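Local coordinates for adenine phosphoribosyltransferase (Leishmania donovani, PDB 1QB7), which probably catalyses the salvage of adenine, joining it to 5-phospho-alpha-D-ribose 1-diphosphate to give AMP and diphosphate, at residues Lys3-Ser6 against Phe10-Asp13; Asp59-Arg64 against Glu170-Leu175. All coordinates share one frame; numbering follows the deposited sequence.

Contact 1. Residues Lys3-Ser6 against Phe10-Asp13; sequences KEVS and FLLD
Lys-3 and Leu-11 face each other as an antiparallel hydrogen-bonded pair, joined by two backbone bonds. Lys-3 N gives its hydrogen to Leu-11 O at 2.9 Å in an almost straight bond (177°). The return bond, from Leu-11 N to Lys-3 O, is equally short but a little more bent. Lys-3 O is also approached by Phe-10 CA at 3.2 Å, a CA-H...O contact, so one carbonyl serves two neighbouring donors.

The next pair, Glu-4 and Phe-10, is non-hydrogen-bonded, and its backbones close to 4.4 Å between CA atoms. Both side chains leave on the same face of the sheet. With its CG beside the backbone N (chi1 -55°), the Phe-10 ring lies against Glu-4, whose CB sits 3.7 Å from Phe-10 CE2 while CG lies over one ring face. Lys-198 supplies a cation-pi partner for the same ring.

Lys-3 and Leu-11 occupy the other face. Lys-3 CD lies 3.5 Å from Asp-13 OD1; beyond it the chain bends at chi3 (62°), and NZ stays 4.0 Å from the same oxygen, so the salt bridge is long. The other carboxylate oxygen, Asp-13 OD2, is hydrogen-bonded to Ser-15 OG. Val-5, where the chain turns a corner after the strand, reaches across with CG1 to Leu-11 CB at 3.8 Å, a small apolar contact.

Strands 2-4 and 9-12 thus form a beta hairpin at the protein surface. A classic beta bulge, with Val-5 and Ser-6 both opposite Ser-9, interrupts the ladder near the turn. Backbone bonds from Phe-10 and Leu-12 to strand 199-201 attach the hairpin to the border of the central sheet, where 2-4 is the outermost strand.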
loop_
_atom_site.group_PDB
_atom_site.type_symbol
_atom_site.label_atom_id
_atom_site.label_comp_id
_atom_site.label_asym_id
_atom_site.label_seq_id
_atom_site.Cartn_x
_atom_site.Cartn_y
_atom_site.Cartn_z
ATOM N N LYS A 3 -4.132 21.330 17.036
ATOM C CA LYS A 3 -3.503 22.529 17.579
ATOM C C LYS A 3 -2.367 22.976 16.668
ATOM O O LYS A 3 -1.592 22.153 16.190
ATOM C CB LYS A 3 -2.933 22.231 18.965
ATOM C CG LYS A 3 -3.974 21.768 19.956
ATOM C CD LYS A 3 -3.362 21.349 21.281
ATOM C CE LYS A 3 -2.654 22.496 21.962
ATOM N NZ LYS A 3 -2.349 22.157 23.378
ATOM N N GLU A 4 -2.254 24.281 16.450
ATOM C CA GLU A 4 -1.200 24.821 15.601
ATOM C C GLU A 4 0.129 24.903 16.348
ATOM O O GLU A 4 0.349 25.823 17.128
ATOM C CB GLU A 4 -1.591 26.209 15.103
ATOM C CG GLU A 4 -0.604 26.799 14.119
ATOM C CD GLU A 4 -0.906 28.241 13.779
ATOM O OE1 GLU A 4 -2.095 28.587 13.631
ATOM O OE2 GLU A 4 0.049 29.033 13.657
ATOM N N VAL A 5 1.020 23.952 16.088
ATOM C CA VAL A 5 2.329 23.916 16.740
ATOM C C VAL A 5 3.334 24.882 16.116
ATOM O O VAL A 5 4.308 25.279 16.752
ATOM C CB VAL A 5 2.901 22.485 16.772
ATOM C CG1 VAL A 5 1.980 21.595 17.567
ATOM C CG2 VAL A 5 3.083 21.936 15.365
ATOM N N SER A 6 3.092 25.235 14.861
ATOM C CA SER A 6 3.910 26.179 14.107
ATOM C C SER A 6 3.007 26.576 12.940
ATOM O O SER A 6 1.997 25.909 12.686
ATOM C CB SER A 6 5.223 25.542 13.628
ATOM O OG SER A 6 5.017 24.617 12.580
ATOM N N PHE A 10 -0.387 21.467 12.111
ATOM C CA PHE A 10 -1.233 21.080 13.236
ATOM C C PHE A 10 -0.995 19.681 13.788
ATOM O O PHE A 10 -0.708 18.742 13.048
ATOM C CB PHE A 10 -2.709 21.229 12.850
ATOM C CG PHE A 10 -3.069 22.602 12.350
ATOM C CD1 PHE A 10 -2.734 23.000 11.059
ATOM C CD2 PHE A 10 -3.731 23.506 13.175
ATOM C CE1 PHE A 10 -3.053 24.277 10.597
ATOM C CE2 PHE A 10 -4.052 24.786 12.720
ATOM C CZ PHE A 10 -3.711 25.171 11.430
ATOM N N LEU A 11 -1.150 19.555 15.100
ATOM C CA LEU A 11 -0.965 18.286 15.784
ATOM C C LEU A 11 -2.206 17.973 16.604
ATOM O O LEU A 11 -2.731 18.841 17.300
ATOM C CB LEU A 11 0.253 18.364 16.701
ATOM C CG LEU A 11 0.584 17.128 17.535
ATOM C CD1 LEU A 11 0.943 15.948 16.630
ATOM C CD2 LEU A 11 1.739 17.472 18.458
ATOM N N LEU A 12 -2.693 16.740 16.490
ATOM C CA LEU A 12 -3.868 16.314 17.231
ATOM C C LEU A 12 -3.573 16.430 18.728
ATOM O O LEU A 12 -2.510 16.024 19.190
ATOM C CB LEU A 12 -4.218 14.869 16.871
ATOM C CG LEU A 12 -5.485 14.295 17.504
ATOM C CD1 LEU A 12 -6.692 15.123 17.088
ATOM C CD2 LEU A 12 -5.657 12.835 17.107
ATOM N N ASP A 13 -4.490 17.045 19.467
ATOM C CA ASP A 13 -4.322 17.210 20.906
ATOM C C ASP A 13 -4.152 15.817 21.525
ATOM O O ASP A 13 -4.957 14.920 21.269
ATOM C CB ASP A 13 -5.542 17.944 21.475
ATOM C CG ASP A 13 -5.477 18.107 22.971
ATOM O OD1 ASP A 13 -4.751 19.000 23.451
ATOM O OD2 ASP A 13 -6.160 17.338 23.669
#

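Contact 2. Residues Asp59-Arg64 against Glu170-Leu175; sequences DFLVQR and EMVSIL
Arg-64, on helix 51-67, meets Glu-170, on strand 167-173, in a bidentate salt bridge. Arg-64 NE donates to Glu-170 OE2 at 2.9 Å, and Arg-64 NH2 donates to Glu-170 OE1 at the same distance; both bonds are close to straight, at 168° and 173°. The guanidinium presents its NE side, and each of the two nitrogens takes a different oxygen. Both oxygens lie close to the guanidinium plane and are met on their syn sides, OE2 through its syn lone pair and OE1 from somewhat outside the carboxylate plane. The two flat groups are nearly coplanar, their planes 22° apart.

The side chains reach this position from opposite directions. Arg-64 is fully extended from CG to NE, spanning the gap between helix and sheet, while Glu-170 CG is held between its own backbone N and carbonyl carbon, with the rest of the chain stretched out toward the helix. Tyr-65 OH adds a further hydrogen bond to Glu-170 OE2, so that oxygen is gripped from two consecutive helix residues.

Apolar contact is lighter. Leu-61, one helical turn before Arg-64, points CD2 at Val-172 CG2, 4.3 Å away, and the closest pair of CA atoms, Leu-61 CA and Val-172 CA, is 9.4 Å apart. Ile-200 on the adjacent strand touches Arg-64, Glu-170 and Val-172, and Ile-89 of helix 86-93 packs on Leu-61, so the layer between helix and sheet is completed by neighbours.

Two parallel bonds, one to each oxygen, restrict rotation of both flat groups. The buried Glu-170 carboxylate is probably kept ionised by the opposing guanidinium, its charge balanced within the helix-sheet interface.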
loop_
_atom_site.group_PDB
_atom_site.type_symbol
_atom_site.label_atom_id
_atom_site.label_comp_id
_atom_site.label_asym_id
_atom_site.label_seq_id
_atom_site.Cartn_x
_atom_site.Cartn_y
_atom_site.Cartn_z
ATOM N N ASP A 59 -11.809 5.887 11.219
ATOM C CA ASP A 59 -12.981 6.614 11.712
ATOM C C ASP A 59 -12.747 8.114 11.831
ATOM O O ASP A 59 -13.570 8.909 11.390
ATOM C CB ASP A 59 -13.430 6.070 13.074
ATOM C CG ASP A 59 -14.020 4.679 12.990
ATOM O OD1 ASP A 59 -14.439 4.258 11.896
ATOM O OD2 ASP A 59 -14.075 4.004 14.035
ATOM N N PHE A 60 -11.620 8.489 12.428
ATOM C CA PHE A 60 -11.283 9.891 12.622
ATOM C C PHE A 60 -11.164 10.675 11.311
ATOM O O PHE A 60 -11.826 11.698 11.135
ATOM C CB PHE A 60 -9.996 10.021 13.446
ATOM C CG PHE A 60 -9.612 11.445 13.745
ATOM C CD1 PHE A 60 -10.101 12.088 14.881
ATOM C CD2 PHE A 60 -8.801 12.161 12.867
ATOM C CE1 PHE A 60 -9.791 13.425 15.137
ATOM C CE2 PHE A 60 -8.487 13.500 13.113
ATOM C CZ PHE A 60 -8.987 14.129 14.253
ATOM N N LEU A 61 -10.330 10.190 10.392
ATOM C CA LEU A 61 -10.125 10.874 9.117
ATOM C C LEU A 61 -11.370 10.904 8.234
ATOM O O LEU A 61 -11.636 11.901 7.562
ATOM C CB LEU A 61 -8.917 10.287 8.382
ATOM C CG LEU A 61 -7.597 10.558 9.118
ATOM C CD1 LEU A 61 -6.425 9.893 8.412
ATOM C CD2 LEU A 61 -7.365 12.058 9.229
ATOM N N VAL A 62 -12.153 9.828 8.253
ATOM C CA VAL A 62 -13.387 9.794 7.472
ATOM C C VAL A 62 -14.324 10.890 8.001
ATOM O O VAL A 62 -14.865 11.678 7.223
ATOM C CB VAL A 62 -14.074 8.403 7.545
ATOM C CG1 VAL A 62 -15.498 8.480 7.007
ATOM C CG2 VAL A 62 -13.268 7.383 6.737
ATOM N N GLN A 63 -14.469 10.969 9.325
ATOM C CA GLN A 63 -15.323 11.985 9.949
ATOM C C GLN A 63 -14.821 13.375 9.596
ATOM O O GLN A 63 -15.604 14.270 9.274
ATOM C CB GLN A 63 -15.343 11.814 11.466
ATOM C CG GLN A 63 -16.155 10.617 11.926
ATOM C CD GLN A 63 -15.801 10.165 13.330
ATOM O OE1 GLN A 63 -15.071 10.852 14.052
ATOM N NE2 GLN A 63 -16.301 8.993 13.720
ATOM N N ARG A 64 -13.504 13.531 9.606
ATOM C CA ARG A 64 -12.897 14.806 9.286
ATOM C C ARG A 64 -13.279 15.281 7.893
ATOM O O ARG A 64 -13.758 16.401 7.726
ATOM C CB ARG A 64 -11.377 14.714 9.401
ATOM C CG ARG A 64 -10.667 15.978 8.998
ATOM C CD ARG A 64 -9.180 15.830 9.163
ATOM N NE ARG A 64 -8.473 17.046 8.780
ATOM C CZ ARG A 64 -8.421 18.153 9.516
ATOM N NH1 ARG A 64 -9.031 18.204 10.693
ATOM N NH2 ARG A 64 -7.748 19.209 9.074
ATOM N N GLU A 170 -4.648 19.247 2.239
ATOM C CA GLU A 170 -3.690 19.167 3.330
ATOM C C GLU A 170 -2.826 17.925 3.178
ATOM O O GLU A 170 -3.183 16.992 2.454
ATOM C CB GLU A 170 -4.413 19.115 4.684
ATOM C CG GLU A 170 -5.272 17.875 4.872
ATOM C CD GLU A 170 -6.283 18.003 5.993
ATOM O OE1 GLU A 170 -6.603 19.137 6.400
ATOM O OE2 GLU A 170 -6.772 16.961 6.465
ATOM N N MET A 171 -1.663 17.958 3.819
ATOM C CA MET A 171 -0.738 16.838 3.832
ATOM C C MET A 171 -0.968 16.189 5.188
ATOM O O MET A 171 -0.758 16.826 6.220
ATOM C CB MET A 171 0.701 17.338 3.731
ATOM C CG MET A 171 1.779 16.273 3.961
ATOM S SD MET A 171 1.835 14.943 2.739
ATOM C CE MET A 171 2.316 13.551 3.769
ATOM N N VAL A 172 -1.465 14.955 5.192
ATOM C CA VAL A 172 -1.718 14.249 6.445
ATOM C C VAL A 172 -0.767 13.082 6.669
ATOM O O VAL A 172 -0.422 12.357 5.738
ATOM C CB VAL A 172 -3.204 13.767 6.560
ATOM C CG1 VAL A 172 -3.596 12.945 5.361
ATOM C CG2 VAL A 172 -3.419 12.952 7.843
ATOM N N SER A 173 -0.305 12.950 7.906
ATOM C CA SER A 173 0.588 11.867 8.289
ATOM C C SER A 173 0.159 11.322 9.650
ATOM O O SER A 173 -0.438 12.040 10.451
ATOM C CB SER A 173 2.048 12.344 8.328
ATOM O OG SER A 173 2.252 13.390 9.258
ATOM N N ILE A 174 0.405 10.037 9.879
ATOM C CA ILE A 174 0.058 9.411 11.151
ATOM C C ILE A 174 1.027 9.957 12.207
ATOM O O ILE A 174 0.627 10.361 13.300
ATOM C CB ILE A 174 0.223 7.859 11.088
ATOM C CG1 ILE A 174 -0.599 7.261 9.937
ATOM C CG2 ILE A 174 -0.153 7.234 12.422
ATOM C CD1 ILE A 174 -2.086 7.567 9.987
ATOM N N LEU A 175 2.303 9.995 11.837
ATOM C CA LEU A 175 3.356 10.452 12.716
ATOM C C LEU A 175 4.226 11.524 12.076
ATOM O O LEU A 175 4.554 11.447 10.894
ATOM C CB LEU A 175 4.246 9.270 13.078
ATOM C CG LEU A 175 5.331 9.552 14.113
ATOM C CD1 LEU A 175 4.706 9.601 15.503
ATOM C CD2 LEU A 175 6.377 8.466 14.037
#

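Contact 1 is a local hairpin at the surface, whereas contact 2 joins parts of the chain more than a hundred residues apart in the interior; their centres are 13 Å apart. Both reach the same mixed sheet, with strand 199-201 lying between strands 9-12 and 167-173. They also touch directly, Leu-12 CD1 packing on Phe-60 CZ at 3.8 Å. Toward the active site, the side chain of Leu-11 is about 11 Å from that of Val-147, which lines the adenine pocket. In contact 2 the Val-172 side chain is about 8 Å from that of the magnesium ligand Asp-145 and about 12 Å from the bound magnesium ion.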